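Local coordinates for protein glutamyl-tRNA(Gln) amidotransferase subunit B, mitochondrial (Saccharomyces cerevisiae, PDB 4N0H) that is the B subunit of a mitochondrial multi-subunit enzyme and belongs to the GatB/GatE family, at residues B[70-75]-B[80-85]. Residues are numbered along the deposited sequence; the frame is centred on the assembly and turned at random.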
# COMPACT_ATOMS: atom_id res chain seq x y z
N PHE B 70 14.54 -21.87 2.52
CA PHE B 70 15.27 -21.99 3.78
C PHE B 70 14.29 -22.25 4.92
O PHE B 70 14.52 -23.12 5.75
CB PHE B 70 16.09 -20.73 4.07
CG PHE B 70 17.40 -20.66 3.33
CD1 PHE B 70 17.61 -21.42 2.19
CD2 PHE B 70 18.42 -19.82 3.77
CE1 PHE B 70 18.82 -21.35 1.50
CE2 PHE B 70 19.63 -19.74 3.08
CZ PHE B 70 19.83 -20.51 1.95
N ALA B 71 13.18 -21.51 4.94
CA ALA B 71 12.17 -21.71 5.97
C ALA B 71 11.52 -23.10 5.88
O ALA B 71 11.15 -23.69 6.90
CB ALA B 71 11.13 -20.62 5.93
N MET B 72 11.38 -23.61 4.66
CA MET B 72 10.87 -24.97 4.46
C MET B 72 11.79 -26.01 5.10
O MET B 72 11.33 -26.90 5.82
CB MET B 72 10.71 -25.27 2.97
CG MET B 72 9.29 -25.08 2.45
SD MET B 72 8.16 -26.19 3.31
CE MET B 72 6.67 -25.91 2.39
N LYS B 73 13.09 -25.89 4.83
CA LYS B 73 14.06 -26.85 5.35
C LYS B 73 14.05 -26.87 6.88
O LYS B 73 14.10 -27.94 7.50
CB LYS B 73 15.47 -26.54 4.82
CG LYS B 73 15.57 -26.59 3.31
CD LYS B 73 16.98 -26.30 2.82
CE LYS B 73 17.91 -27.47 3.07
NZ LYS B 73 19.30 -27.19 2.61
N LEU B 74 13.94 -25.70 7.49
CA LEU B 74 13.89 -25.61 8.94
C LEU B 74 12.60 -26.23 9.50
O LEU B 74 12.64 -26.96 10.48
CB LEU B 74 14.02 -24.16 9.42
CG LEU B 74 13.98 -24.00 10.93
CD1 LEU B 74 15.11 -24.80 11.60
CD2 LEU B 74 14.05 -22.54 11.32
N SER B 75 11.46 -25.93 8.88
CA SER B 75 10.18 -26.47 9.32
C SER B 75 10.19 -27.99 9.27
O SER B 75 9.72 -28.65 10.19
CB SER B 75 9.03 -25.94 8.44
OG SER B 75 9.01 -24.52 8.42
N SER B 80 7.64 -29.16 12.02
CA SER B 80 6.61 -28.14 12.14
C SER B 80 5.54 -28.31 11.08
O SER B 80 5.79 -28.89 10.02
CB SER B 80 7.23 -26.74 12.02
OG SER B 80 8.27 -26.57 12.96
N GLN B 81 4.33 -27.83 11.36
CA GLN B 81 3.29 -27.79 10.34
C GLN B 81 3.34 -26.46 9.59
O GLN B 81 3.12 -25.40 10.16
CB GLN B 81 1.90 -27.99 10.95
CG GLN B 81 0.77 -27.52 10.04
CD GLN B 81 -0.54 -28.25 10.29
OE1 GLN B 81 -0.62 -29.47 10.16
NE2 GLN B 81 -1.57 -27.50 10.65
N VAL B 82 3.65 -26.54 8.30
CA VAL B 82 3.70 -25.35 7.46
C VAL B 82 2.29 -24.82 7.23
O VAL B 82 1.39 -25.57 6.86
CB VAL B 82 4.35 -25.65 6.10
CG1 VAL B 82 4.28 -24.43 5.19
CG2 VAL B 82 5.79 -26.11 6.29
N ASN B 83 2.11 -23.52 7.47
CA ASN B 83 0.81 -22.88 7.31
C ASN B 83 0.35 -22.96 5.86
O ASN B 83 1.13 -22.74 4.94
CB ASN B 83 0.89 -21.42 7.77
CG ASN B 83 -0.40 -20.94 8.40
OD1 ASN B 83 -1.47 -21.50 8.15
ND2 ASN B 83 -0.31 -19.90 9.21
N SER B 84 -0.93 -23.28 5.66
CA SER B 84 -1.49 -23.35 4.32
C SER B 84 -1.39 -21.99 3.64
O SER B 84 -1.05 -21.90 2.45
CB SER B 84 -2.95 -23.80 4.37
OG SER B 84 -3.70 -22.95 5.22
N ILE B 85 -1.67 -20.95 4.40
CA ILE B 85 -1.49 -19.58 3.94
C ILE B 85 -0.70 -18.81 4.99
O ILE B 85 -1.08 -18.78 6.16
CB ILE B 85 -2.84 -18.86 3.78
CG1 ILE B 85 -3.69 -19.53 2.69
CG2 ILE B 85 -2.63 -17.38 3.46
CD1 ILE B 85 -3.19 -19.27 1.29
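Ser80 N donates a fairly straight hydrogen bond to Ser75 O (2.8 Å, N-H...O angle 154°). This link closes the C-terminal end of helix 65-78 and is consistent with the outer bond of a Schellman motif. The chain then turns back obliquely, and Val82, on the short strand 81-82, lies beside the helix. Its CG2, anti to its own carbonyl carbon, does most of the touching. It lies 3.8 Å from Met72 SD and 3.9 Å from Ser75 CB. The Met72 chain bends at chi2 (-61°), which brings its sulfur and CE to the valine; the two side chains cross at about a right angle. Ser75 offers Val82 its CB, while its OG turns back to the helix and bonds Ala71 O at 2.8 Å. Ala71 O also accepts from Ser75 N, on the opposite face of its plane. Ser80 CB packs 4.1 Å from Ser75 CB, and Ser80 OG bonds Gly114 O on strand 102-120. Backbone bonds of Gln81 and Asn83 to that strand also hold the outgoing chain. Met72 also touches helix 298-306. The contact is a small helix-to-strand junction: the buried serine hydroxyl is satisfied within its own helix, so that mainly CB of Ser75 and the sulfur and methyl of Met72 meet Val82.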